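Local coordinates for protein phosphodiesterase (Trypanosoma brucei brucei, PDB 5H2Q) that is a member of the phosphodiesterase family in the HD clan, an all-helical protein that binds a zinc ion and a magnesium ion, at residues S208-K213 / R230-D235; V46-A51 / N73-C78; D25-D30 / L104-V109; Y140-S145 / D269-R274; I149-S152 / N156-V159. All blocks are in the same frame, centred on the assembly; numbering follows the deposited sequence.

Interaction 1: residues S208-K213 / R230-D235; sequences SEFLEK and RQMTMD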
# COMPACT_ATOMS: atom_id res chain seq x y z
N SER A 208 1.97 -16.23 2.22
CA SER A 208 1.34 -17.36 2.93
C SER A 208 1.76 -17.43 4.40
O SER A 208 0.96 -17.85 5.25
CB SER A 208 1.64 -18.67 2.22
OG SER A 208 3.03 -18.95 2.25
N GLU A 209 2.99 -17.02 4.71
CA GLU A 209 3.52 -16.98 6.07
C GLU A 209 2.65 -16.03 6.93
O GLU A 209 2.03 -16.48 7.90
CB GLU A 209 4.98 -16.54 6.06
CG GLU A 209 5.63 -16.53 7.42
CD GLU A 209 6.92 -15.74 7.48
OE1 GLU A 209 7.61 -15.62 6.44
OE2 GLU A 209 7.27 -15.30 8.60
N PHE A 210 2.54 -14.74 6.53
CA PHE A 210 1.68 -13.80 7.27
C PHE A 210 0.22 -14.19 7.32
O PHE A 210 -0.38 -14.06 8.38
CB PHE A 210 1.83 -12.38 6.73
CG PHE A 210 3.11 -11.78 7.22
CD1 PHE A 210 3.18 -11.17 8.48
CD2 PHE A 210 4.25 -11.82 6.44
CE1 PHE A 210 4.37 -10.61 8.93
CE2 PHE A 210 5.45 -11.25 6.89
CZ PHE A 210 5.50 -10.65 8.14
N LEU A 211 -0.35 -14.65 6.17
CA LEU A 211 -1.75 -15.07 6.08
C LEU A 211 -2.05 -16.23 7.03
O LEU A 211 -3.00 -16.14 7.80
CB LEU A 211 -2.20 -15.40 4.63
CG LEU A 211 -3.64 -15.97 4.48
CD1 LEU A 211 -4.70 -14.99 5.00
CD2 LEU A 211 -3.95 -16.37 3.05
N GLU A 212 -1.27 -17.31 6.97
CA GLU A 212 -1.54 -18.46 7.83
C GLU A 212 -1.24 -18.17 9.32
O GLU A 212 -1.99 -18.66 10.17
CB GLU A 212 -0.86 -19.75 7.31
CG GLU A 212 -1.40 -20.20 5.95
CD GLU A 212 -2.88 -20.48 5.75
OE1 GLU A 212 -3.37 -20.27 4.62
OE2 GLU A 212 -3.56 -20.91 6.72
N LYS A 213 -0.24 -17.30 9.62
CA LYS A 213 0.07 -16.89 11.00
C LYS A 213 -1.12 -16.14 11.61
O LYS A 213 -1.44 -16.34 12.79
CB LYS A 213 1.36 -16.06 11.09
CG LYS A 213 1.86 -15.90 12.52
CD LYS A 213 3.09 -15.00 12.65
CE LYS A 213 3.34 -14.71 14.12
NZ LYS A 213 4.50 -13.81 14.33
N ARG A 230 -3.20 -7.69 17.44
CA ARG A 230 -3.42 -6.42 16.73
C ARG A 230 -2.37 -6.19 15.63
O ARG A 230 -2.74 -5.74 14.54
CB ARG A 230 -3.51 -5.22 17.69
CG ARG A 230 -4.68 -5.36 18.67
CD ARG A 230 -5.07 -4.06 19.37
NE ARG A 230 -3.92 -3.36 19.94
CZ ARG A 230 -3.38 -3.62 21.13
NH1 ARG A 230 -3.89 -4.57 21.90
NH2 ARG A 230 -2.34 -2.92 21.55
N GLN A 231 -1.10 -6.54 15.90
CA GLN A 231 -0.01 -6.41 14.91
C GLN A 231 -0.29 -7.30 13.70
O GLN A 231 -0.13 -6.85 12.57
CB GLN A 231 1.38 -6.73 15.48
CG GLN A 231 2.52 -6.48 14.46
CD GLN A 231 2.63 -5.01 14.05
OE1 GLN A 231 2.80 -4.13 14.90
NE2 GLN A 231 2.48 -4.72 12.75
N MET A 232 -0.74 -8.54 13.92
CA MET A 232 -1.09 -9.41 12.81
C MET A 232 -2.26 -8.85 12.01
O MET A 232 -2.24 -8.95 10.80
CB MET A 232 -1.31 -10.87 13.28
CG MET A 232 -0.01 -11.60 13.62
SD MET A 232 1.30 -11.69 12.36
CE MET A 232 0.34 -12.08 10.92
N THR A 233 -3.26 -8.21 12.67
CA THR A 233 -4.37 -7.57 11.99
C THR A 233 -3.81 -6.40 11.15
O THR A 233 -4.23 -6.22 10.00
CB THR A 233 -5.44 -7.09 12.99
OG1 THR A 233 -5.90 -8.22 13.75
CG2 THR A 233 -6.61 -6.44 12.32
N MET A 234 -2.89 -5.61 11.73
CA MET A 234 -2.26 -4.49 11.00
C MET A 234 -1.51 -5.01 9.76
O MET A 234 -1.68 -4.46 8.68
CB MET A 234 -1.28 -3.74 11.91
CG MET A 234 -1.96 -2.99 13.06
SD MET A 234 -0.80 -2.03 14.03
CE MET A 234 -0.46 -0.67 12.87
N ASP A 235 -0.72 -6.10 9.91
CA ASP A 235 0.02 -6.69 8.78
C ASP A 235 -0.95 -7.15 7.70
O ASP A 235 -0.78 -6.83 6.52
CB ASP A 235 0.84 -7.90 9.26
CG ASP A 235 1.95 -7.63 10.24
OD1 ASP A 235 2.36 -6.44 10.37
OD2 ASP A 235 2.45 -8.60 10.85
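Met232 lays its terminal methyl against the edge of the Phe210 ring, with CE 3.9 Å from CD1 and close to the ring plane. The same methyl is 3.3 Å from the backbone oxygen Phe210 O. CE therefore sits in the angle between the ring and the backbone of helix 207-217. The Met232 chain is folded rather than extended (chi2 -55°). With this bend the sulfur faces Lys213, whose straight chain passes across it at about a right angle. Lys213 CD is 3.8 Å from Met232 SD, so the aliphatic part of the lysine covers the thioether at the exposed border of the contact. Asp235 meets the same side of the ring, at CE1 and CD1. Its OD2 is 3.4 Å from Phe210 CE1, an oblique approach, and the carboxylate and ring planes are 89° apart. The other oxygen, Asp235 OD1, accepts a hydrogen bond of 2.9 Å from Gln231 NE2, one turn earlier. That bond limits the rotation of the carboxylate, which is buried. Gln231 OE1 in turn bonds to Ser194 OG, so the chain of polar contacts runs on to helix 185-200. Lys213 NZ stays 6.6 Å from Asp235 OD2, and the two opposite charges probably attract only weakly. Ala201 packs on both Phe210 and Asp235. The two short helical segments run at 135° to each other, 10.0 Å apart at closest approach. Helix 227-242 ends at the zinc ligand Asp242. This is a steeply inclined, roughly antiparallel helix pair of the kind that builds the all-helical phosphodiesterase domain.

Interaction 2: residues V46-A51 / N73-C78; sequences VAAAIA and NFILQC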
# COMPACT_ATOMS: atom_id res chain seq x y z
N VAL A 46 -3.11 16.79 -6.44
CA VAL A 46 -4.42 16.22 -6.09
C VAL A 46 -4.22 14.92 -5.27
O VAL A 46 -4.90 14.75 -4.26
CB VAL A 46 -5.29 16.00 -7.35
CG1 VAL A 46 -6.45 15.02 -7.12
CG2 VAL A 46 -5.81 17.35 -7.87
N ALA A 47 -3.26 14.02 -5.70
CA ALA A 47 -2.91 12.79 -4.98
C ALA A 47 -2.48 13.12 -3.55
O ALA A 47 -3.03 12.54 -2.61
CB ALA A 47 -1.82 12.02 -5.71
N ALA A 48 -1.57 14.11 -3.37
CA ALA A 48 -1.12 14.54 -2.04
C ALA A 48 -2.30 15.15 -1.25
O ALA A 48 -2.45 14.84 -0.06
CB ALA A 48 0.03 15.54 -2.16
N ALA A 49 -3.14 15.98 -1.89
CA ALA A 49 -4.31 16.55 -1.19
C ALA A 49 -5.32 15.46 -0.76
O ALA A 49 -5.97 15.61 0.28
CB ALA A 49 -5.00 17.59 -2.06
N ILE A 50 -5.45 14.35 -1.54
CA ILE A 50 -6.37 13.28 -1.15
C ILE A 50 -5.91 12.69 0.16
O ILE A 50 -6.70 12.59 1.08
CB ILE A 50 -6.53 12.19 -2.25
CG1 ILE A 50 -7.38 12.73 -3.39
CG2 ILE A 50 -7.21 10.89 -1.68
CD1 ILE A 50 -7.15 12.01 -4.69
N ALA A 51 -4.61 12.35 0.27
CA ALA A 51 -4.09 11.78 1.51
C ALA A 51 -4.19 12.80 2.66
O ALA A 51 -4.62 12.47 3.76
CB ALA A 51 -2.65 11.36 1.30
N ASN A 73 4.05 18.35 5.48
CA ASN A 73 5.49 18.18 5.22
C ASN A 73 5.82 16.72 5.03
O ASN A 73 6.53 16.35 4.09
CB ASN A 73 6.29 18.72 6.39
CG ASN A 73 6.41 20.21 6.39
OD1 ASN A 73 6.20 20.87 5.37
ND2 ASN A 73 6.84 20.76 7.52
N PHE A 74 5.24 15.86 5.87
CA PHE A 74 5.47 14.43 5.76
C PHE A 74 4.97 13.89 4.41
O PHE A 74 5.70 13.17 3.76
CB PHE A 74 4.82 13.70 6.95
CG PHE A 74 4.75 12.21 6.77
CD1 PHE A 74 5.86 11.41 7.06
CD2 PHE A 74 3.60 11.59 6.29
CE1 PHE A 74 5.80 10.03 6.87
CE2 PHE A 74 3.54 10.21 6.12
CZ PHE A 74 4.63 9.44 6.44
N ILE A 75 3.74 14.25 3.98
CA ILE A 75 3.21 13.75 2.71
C ILE A 75 4.07 14.20 1.54
O ILE A 75 4.36 13.41 0.62
CB ILE A 75 1.74 14.18 2.54
CG1 ILE A 75 0.87 13.49 3.63
CG2 ILE A 75 1.23 13.86 1.13
CD1 ILE A 75 -0.56 14.10 3.76
N LEU A 76 4.53 15.47 1.57
CA LEU A 76 5.37 15.96 0.48
C LEU A 76 6.75 15.31 0.50
O LEU A 76 7.28 15.02 -0.58
CB LEU A 76 5.43 17.50 0.45
CG LEU A 76 4.02 18.15 0.32
CD1 LEU A 76 4.07 19.63 0.51
CD2 LEU A 76 3.36 17.83 -0.99
N GLN A 77 7.32 15.04 1.69
CA GLN A 77 8.62 14.33 1.77
C GLN A 77 8.46 12.91 1.19
O GLN A 77 9.31 12.47 0.43
CB GLN A 77 9.18 14.30 3.19
CG GLN A 77 9.64 15.65 3.73
CD GLN A 77 10.89 16.24 3.08
OE1 GLN A 77 11.36 15.83 2.01
NE2 GLN A 77 11.38 17.31 3.68
N CYS A 78 7.33 12.23 1.49
CA CYS A 78 7.04 10.91 0.91
C CYS A 78 6.98 11.07 -0.61
O CYS A 78 7.61 10.33 -1.31
CB CYS A 78 5.73 10.34 1.43
SG CYS A 78 5.82 9.74 3.13
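The backbone bond from Gln77 N to Asn73 O, 2.8 Å long, closes the helical turn that presents Ile75 and Leu76 to Ala48 and Ala51. The contact itself is apolar. Ile75 is its main side chain, and it uses both branches. Its CG2 methyl lies 3.9 Å from Ala48 CB and also reaches the backbone oxygen Ala48 O at 4.0 Å. Its longer branch ends in CD1, which is 4.2 Å from Ala51 CB and 4.0 Å from the carbonyl carbon Ala51 C. CG1 stands anti to the carbonyl carbon of Ile75 (chi1 -66°), which puts the two branches over successive turns of helix 43-58. Leu76 adds one methyl from beside Ile75, with CD2 at 4.2 Å from Ala48 CB. The two alanines have short side chains, so the isoleucine can reach the backbone of the facing helix. The segments are 10.1 Å apart at their axes and run at 139° to each other. Phe90 packs on Ala48, Val16 packs on Ala48 and Leu76, and Leu126 packs on Ile75. Helices 90-105, 10-17 and 115-127 thus also pack on these residues. All four touching residues are buried. The side chains that meet are all apolar, so the contact probably rests on close fit and the burial of apolar surface.

Interaction 3: residues D25-D30 / L104-V109; sequences DVTDID and LYRGNV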
# COMPACT_ATOMS: atom_id res chain seq x y z
N ASP A 25 -16.46 12.27 -2.58
CA ASP A 25 -16.17 11.67 -1.30
C ASP A 25 -14.93 10.76 -1.34
O ASP A 25 -15.01 9.63 -1.84
CB ASP A 25 -17.41 10.94 -0.79
CG ASP A 25 -17.27 10.30 0.57
OD1 ASP A 25 -16.23 10.52 1.23
OD2 ASP A 25 -18.21 9.59 0.98
N VAL A 26 -13.83 11.22 -0.72
CA VAL A 26 -12.57 10.45 -0.70
C VAL A 26 -12.63 9.25 0.27
O VAL A 26 -11.68 8.46 0.30
CB VAL A 26 -11.33 11.34 -0.44
CG1 VAL A 26 -11.18 12.39 -1.54
CG2 VAL A 26 -11.36 11.98 0.95
N THR A 27 -13.70 9.12 1.05
CA THR A 27 -13.83 8.01 2.00
C THR A 27 -14.63 6.81 1.44
O THR A 27 -14.78 5.81 2.12
CB THR A 27 -14.49 8.47 3.32
OG1 THR A 27 -15.89 8.69 3.10
CG2 THR A 27 -13.83 9.70 3.95
N ASP A 28 -15.20 6.95 0.24
CA ASP A 28 -16.05 5.92 -0.36
C ASP A 28 -15.30 4.70 -0.93
O ASP A 28 -14.23 4.87 -1.52
CB ASP A 28 -16.93 6.55 -1.45
CG ASP A 28 -18.19 5.75 -1.71
OD1 ASP A 28 -19.20 5.98 -0.99
OD2 ASP A 28 -18.13 4.80 -2.52
N ILE A 29 -15.89 3.48 -0.83
CA ILE A 29 -15.27 2.31 -1.43
C ILE A 29 -15.18 2.44 -2.96
O ILE A 29 -14.28 1.85 -3.54
CB ILE A 29 -15.87 0.94 -1.00
CG1 ILE A 29 -17.27 0.68 -1.62
CG2 ILE A 29 -15.87 0.79 0.54
CD1 ILE A 29 -17.76 -0.78 -1.46
N ASP A 30 -16.08 3.24 -3.59
CA ASP A 30 -16.11 3.48 -5.03
C ASP A 30 -15.27 4.66 -5.49
O ASP A 30 -15.35 5.04 -6.67
CB ASP A 30 -17.56 3.63 -5.55
CG ASP A 30 -18.39 2.36 -5.50
OD1 ASP A 30 -17.86 1.31 -5.14
OD2 ASP A 30 -19.59 2.43 -5.85
N LEU A 104 -10.92 0.06 7.34
CA LEU A 104 -11.10 0.43 8.73
C LEU A 104 -12.47 0.98 9.04
O LEU A 104 -13.07 0.53 10.01
CB LEU A 104 -10.02 1.48 9.15
CG LEU A 104 -8.58 1.00 9.19
CD1 LEU A 104 -7.60 2.18 9.38
CD2 LEU A 104 -8.38 -0.05 10.28
N TYR A 105 -12.96 1.96 8.25
CA TYR A 105 -14.17 2.72 8.62
C TYR A 105 -15.45 2.43 7.83
O TYR A 105 -16.51 2.97 8.18
CB TYR A 105 -13.84 4.22 8.60
CG TYR A 105 -12.72 4.53 9.58
CD1 TYR A 105 -12.91 4.40 10.96
CD2 TYR A 105 -11.44 4.83 9.13
CE1 TYR A 105 -11.87 4.61 11.86
CE2 TYR A 105 -10.39 5.05 10.02
CZ TYR A 105 -10.61 4.95 11.39
OH TYR A 105 -9.58 5.19 12.26
N ARG A 106 -15.37 1.59 6.79
CA ARG A 106 -16.54 1.14 6.05
C ARG A 106 -16.65 -0.37 6.34
O ARG A 106 -17.76 -0.88 6.43
CB ARG A 106 -16.44 1.41 4.54
CG ARG A 106 -16.23 2.88 4.16
CD ARG A 106 -17.49 3.69 4.35
NE ARG A 106 -17.39 5.00 3.71
CZ ARG A 106 -18.41 5.83 3.55
NH1 ARG A 106 -19.62 5.49 3.98
NH2 ARG A 106 -18.23 7.01 2.97
N GLY A 107 -15.51 -1.05 6.47
CA GLY A 107 -15.42 -2.47 6.80
C GLY A 107 -15.44 -2.80 8.28
O GLY A 107 -15.38 -3.98 8.65
N ASN A 108 -15.49 -1.75 9.17
CA ASN A 108 -15.51 -1.85 10.64
C ASN A 108 -14.27 -2.48 11.26
O ASN A 108 -14.31 -2.86 12.43
CB ASN A 108 -16.78 -2.58 11.13
CG ASN A 108 -18.08 -2.00 10.64
OD1 ASN A 108 -18.22 -0.79 10.46
ND2 ASN A 108 -19.04 -2.86 10.39
N VAL A 109 -13.12 -2.55 10.54
CA VAL A 109 -11.92 -3.12 11.12
C VAL A 109 -11.34 -2.19 12.20
O VAL A 109 -10.53 -2.63 13.01
CB VAL A 109 -10.87 -3.60 10.07
CG1 VAL A 109 -9.73 -4.34 10.75
CG2 VAL A 109 -11.53 -4.51 9.04
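An Asx turn at Asp25, set within a type I beta turn from Asp25 to Asp28, offers a group of oxygens to Arg106 just after helix 90-105. Asp25 OD1 heads the turn. It accepts from Thr27 N at 2.9 Å and from the hydroxyl Thr27 OG1 at 2.6 Å. The guanidinium group then grips Thr27 side-on with two nitrogens. Arg106 NE bonds to the backbone oxygen Thr27 O at 3.2 Å, with a nearly straight N-H...O angle of 165°. The oxygen lies in the guanidinium plane, but NE stands above the carbonyl plane. Arg106 NH2 gives the second bond, 2.9 Å to Thr27 OG1, and this one is more bent (137°). Thr27 OG1 is therefore a relay: it takes a hydrogen bond from the arginine and gives one to Asp25. NH2 also forms a salt bridge with Asp25 OD2 at 3.3 Å, near the guanidinium plane. Asp28 OD1 lies over one face of the group, 4.2 Å from Arg106 NH2, and adds charge attraction only. Arg106 bends early, at chi2 (-73°), and there its CB rests 4.1 Å from Ile29 CG2. Asp28 OD2 heads a second Asx turn by accepting from Asp30 N. Gln98 NE2 bonds to Val26 O and Asp28 O, so helix 90-105 holds the loop at a further place. The site lies at the protein surface. The arrangement is an Asx turn within a type I beta turn, its oxygens bound by an arginine that follows helix 90-105. It ties the loop between helices 10-17 and 33-38 to the end of that helix.

Interaction 4: residues Y140-S145 / D269-R274; sequences YLKTES and DMEKER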
# COMPACT_ATOMS: atom_id res chain seq x y z
N TYR A 140 17.01 -7.47 -8.08
CA TYR A 140 18.20 -7.02 -7.37
C TYR A 140 19.15 -8.16 -7.04
O TYR A 140 20.36 -7.97 -7.07
CB TYR A 140 17.81 -6.27 -6.08
CG TYR A 140 17.12 -4.97 -6.39
CD1 TYR A 140 17.85 -3.82 -6.67
CD2 TYR A 140 15.73 -4.92 -6.54
CE1 TYR A 140 17.21 -2.63 -7.02
CE2 TYR A 140 15.08 -3.73 -6.87
CZ TYR A 140 15.83 -2.59 -7.11
OH TYR A 140 15.20 -1.43 -7.49
N LEU A 141 18.61 -9.35 -6.77
CA LEU A 141 19.45 -10.51 -6.47
C LEU A 141 20.03 -11.18 -7.70
O LEU A 141 21.20 -11.59 -7.66
CB LEU A 141 18.69 -11.52 -5.61
CG LEU A 141 18.14 -10.95 -4.29
CD1 LEU A 141 17.14 -11.89 -3.68
CD2 LEU A 141 19.28 -10.59 -3.30
N LYS A 142 19.25 -11.30 -8.78
CA LYS A 142 19.69 -11.93 -10.04
C LYS A 142 20.79 -11.12 -10.72
O LYS A 142 21.65 -11.71 -11.37
CB LYS A 142 18.51 -12.09 -11.01
CG LYS A 142 17.49 -13.12 -10.59
CD LYS A 142 16.42 -13.33 -11.66
CE LYS A 142 15.56 -12.12 -11.93
NZ LYS A 142 14.44 -12.45 -12.84
N THR A 143 20.74 -9.77 -10.60
CA THR A 143 21.68 -8.84 -11.23
C THR A 143 22.84 -8.45 -10.31
O THR A 143 23.77 -7.75 -10.74
CB THR A 143 20.97 -7.56 -11.71
OG1 THR A 143 20.42 -6.87 -10.58
CG2 THR A 143 19.92 -7.81 -12.75
N GLU A 144 22.77 -8.87 -9.04
CA GLU A 144 23.77 -8.52 -8.02
C GLU A 144 23.89 -6.99 -7.90
O GLU A 144 24.99 -6.43 -7.77
CB GLU A 144 25.13 -9.24 -8.25
CG GLU A 144 25.00 -10.75 -8.34
CD GLU A 144 26.31 -11.51 -8.39
OE1 GLU A 144 27.16 -11.18 -9.25
OE2 GLU A 144 26.49 -12.44 -7.57
N SER A 145 22.73 -6.31 -7.96
CA SER A 145 22.66 -4.87 -7.79
C SER A 145 23.02 -4.47 -6.33
O SER A 145 22.80 -5.26 -5.42
CB SER A 145 21.29 -4.35 -8.19
OG SER A 145 21.09 -4.39 -9.60
N ASP A 269 12.04 -6.42 -19.93
CA ASP A 269 12.91 -5.88 -20.99
C ASP A 269 14.32 -5.61 -20.43
O ASP A 269 15.32 -5.92 -21.08
CB ASP A 269 12.32 -4.60 -21.61
CG ASP A 269 11.03 -4.76 -22.40
OD1 ASP A 269 10.62 -5.91 -22.66
OD2 ASP A 269 10.39 -3.73 -22.69
N MET A 270 14.40 -5.07 -19.19
CA MET A 270 15.70 -4.83 -18.55
C MET A 270 16.46 -6.13 -18.26
O MET A 270 17.68 -6.16 -18.39
CB MET A 270 15.54 -4.03 -17.27
CG MET A 270 15.32 -2.54 -17.53
SD MET A 270 15.19 -1.62 -15.97
CE MET A 270 16.73 -2.01 -15.22
N GLU A 271 15.74 -7.20 -17.89
CA GLU A 271 16.34 -8.51 -17.63
C GLU A 271 16.86 -9.08 -18.95
O GLU A 271 17.98 -9.61 -18.97
CB GLU A 271 15.32 -9.45 -17.01
CG GLU A 271 14.98 -9.05 -15.58
CD GLU A 271 13.83 -9.81 -14.96
OE1 GLU A 271 12.88 -10.18 -15.67
OE2 GLU A 271 13.85 -9.94 -13.72
N LYS A 272 16.08 -8.95 -20.05
CA LYS A 272 16.53 -9.40 -21.38
C LYS A 272 17.83 -8.68 -21.77
O LYS A 272 18.77 -9.33 -22.24
CB LYS A 272 15.46 -9.12 -22.43
CG LYS A 272 14.32 -10.13 -22.43
CD LYS A 272 13.22 -9.68 -23.36
CE LYS A 272 12.10 -10.69 -23.32
NZ LYS A 272 11.00 -10.29 -24.21
N GLU A 273 17.92 -7.35 -21.54
CA GLU A 273 19.11 -6.54 -21.86
C GLU A 273 20.33 -6.95 -21.00
O GLU A 273 21.47 -6.79 -21.44
CB GLU A 273 18.84 -5.03 -21.68
CG GLU A 273 17.71 -4.43 -22.51
CD GLU A 273 17.74 -4.61 -24.01
OE1 GLU A 273 18.76 -4.24 -24.64
OE2 GLU A 273 16.73 -5.08 -24.58
N ARG A 274 20.10 -7.45 -19.78
CA ARG A 274 21.15 -7.82 -18.83
C ARG A 274 21.55 -9.30 -18.88
O ARG A 274 22.48 -9.72 -18.19
CB ARG A 274 20.78 -7.40 -17.41
CG ARG A 274 20.80 -5.89 -17.20
CD ARG A 274 20.15 -5.53 -15.89
NE ARG A 274 19.96 -4.08 -15.76
CZ ARG A 274 20.64 -3.31 -14.91
NH1 ARG A 274 21.55 -3.84 -14.10
NH2 ARG A 274 20.39 -2.01 -14.85
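Lys142 reaches from helix 137-142 to helix 250-274 and forms a salt bridge between these two helices of the all-helical fold. From CB the chain first runs extended through CG and CD. It then bends at chi3 (-65°), which swings the tip toward Glu271. CE comes 3.3 Å from Glu271 OE2. NZ makes the main bond, 2.7 Å to the same oxygen, Glu271 OE2. It arrives from well above the carboxylate plane (63° out of it). Glu271 OE1 is farther from Lys142 NZ, at 3.9 Å, so one oxygen takes most of the contact. Lys142 NZ has a second bond, to Glu277 O. OE2 of the buried Glu271 accepts from both Lys142 and Gln267 NE2, which probably helps to keep the carboxylate charged. Beside the salt bridge, Thr143 provides a small apolar contact. Its hydroxyl is turned to its own chain: OG1 accepts from Ser145 OG at 2.7 Å and bonds to Phe139 O. This leaves the methyl facing across, with Thr143 CG2 3.9 Å from Arg274 CD.

Interaction 5: residues I149-S152 / N156-V159; sequences ILSS and NKSV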
# COMPACT_ATOMS: atom_id res chain seq x y z
N ILE A 149 23.06 -6.92 -2.95
CA ILE A 149 24.30 -7.24 -2.24
C ILE A 149 24.14 -6.88 -0.76
O ILE A 149 24.39 -7.72 0.12
CB ILE A 149 25.52 -6.53 -2.90
CG1 ILE A 149 25.73 -6.99 -4.36
CG2 ILE A 149 26.78 -6.80 -2.05
CD1 ILE A 149 26.81 -6.26 -5.14
N LEU A 150 23.61 -5.67 -0.49
CA LEU A 150 23.38 -5.17 0.86
C LEU A 150 22.44 -6.11 1.63
O LEU A 150 22.75 -6.53 2.75
CB LEU A 150 22.80 -3.74 0.77
CG LEU A 150 22.39 -3.01 2.06
CD1 LEU A 150 23.55 -2.85 2.99
CD2 LEU A 150 21.77 -1.65 1.72
N SER A 151 21.33 -6.53 0.97
CA SER A 151 20.35 -7.45 1.53
C SER A 151 21.00 -8.81 1.90
O SER A 151 20.86 -9.26 3.04
CB SER A 151 19.19 -7.62 0.56
OG SER A 151 18.79 -8.97 0.36
N SER A 152 21.74 -9.41 0.96
CA SER A 152 22.45 -10.68 1.13
C SER A 152 23.42 -10.62 2.31
O SER A 152 23.36 -11.49 3.18
CB SER A 152 23.21 -11.05 -0.15
OG SER A 152 22.31 -11.30 -1.21
N ASN A 156 19.00 -10.02 5.29
CA ASN A 156 17.59 -9.62 5.15
C ASN A 156 17.17 -9.92 3.72
O ASN A 156 17.64 -9.25 2.80
CB ASN A 156 17.41 -8.11 5.45
CG ASN A 156 18.07 -7.59 6.72
OD1 ASN A 156 18.54 -6.45 6.77
ND2 ASN A 156 18.12 -8.40 7.77
N LYS A 157 16.30 -10.93 3.50
CA LYS A 157 15.91 -11.28 2.14
C LYS A 157 14.91 -10.30 1.49
O LYS A 157 14.78 -10.31 0.25
CB LYS A 157 15.43 -12.73 2.04
CG LYS A 157 16.00 -13.46 0.81
CD LYS A 157 17.52 -13.67 0.89
CE LYS A 157 18.19 -13.60 -0.47
NZ LYS A 157 19.49 -12.88 -0.40
N SER A 158 14.22 -9.45 2.29
CA SER A 158 13.24 -8.51 1.74
C SER A 158 13.97 -7.24 1.25
O SER A 158 13.96 -6.19 1.90
CB SER A 158 12.18 -8.19 2.79
OG SER A 158 11.58 -9.39 3.24
N VAL A 159 14.63 -7.36 0.09
CA VAL A 159 15.47 -6.32 -0.49
C VAL A 159 14.85 -4.92 -0.44
O VAL A 159 15.41 -4.00 0.15
CB VAL A 159 15.91 -6.68 -1.93
CG1 VAL A 159 16.85 -5.60 -2.48
CG2 VAL A 159 16.55 -8.06 -2.00
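Ser151 and Asn156 face each other across the short loop joining two successive helices of the all-helical fold, where helix 146-154 ends and helix 159-172 begins. Two hydrogen bonds join them. Asn156 N donates to Ser151 O at 3.0 Å, with the donor tilted 25° from the carbonyl plane. The hydroxyl Ser151 OG donates to Asn156 O at 2.7 Å, with a C=O...O angle of 153°. The serine thus accepts through its backbone and gives through its side chain, and the asparagine does both with its backbone. Ser151 O and Asn156 O, both acceptors, lie 3.2 Å apart, and each has its own donor. The Ser151 hydroxyl lies far from a staggered position (chi1 134°), which suggests some strain, perhaps accepted for this bond. From this place OG also lies against a methyl, 3.4 Å from Val159 CG2. Val159 therefore covers the hydroxyl on the side of the next helix, while its CG1 branch packs on Tyr140. The chain reaches Val159 through an inverse gamma turn centred on Ser158, whose hydroxyl bonds to Asp203. Lys157 points its CB away from helix 146-154, but the chain bends at three torsions and curls back. Its end touches Leu141, which also touches Ser152. Ser152 OG bonds to Gly148 O of its own helix. The curl brings the amine to the exposed side of the contact, where Lys157 NZ ends 3.3 Å from Ser152 OG.

Along the chain, interaction 2 lies within the loop closed by interaction 3, and interactions 5 and 1 lie within the loop closed by interaction 4. Interactions 2 and 3 touch through Ile50 and Val26, and their centres are about 19 Å apart. Interaction 3 also touches interaction 1, where Val109 meets Thr233. Interactions 4 and 5 form a second group, with centres about 15 Å apart. They lie on successive helices, 137-142 and 146-154, and pack through Leu141 and Tyr140. Interactions 3 and 4 are about 40 Å apart by centres, on opposite sides of the chain's centre. Interactions 1 to 4 join separate helices or loops, while interaction 5 holds a local bend.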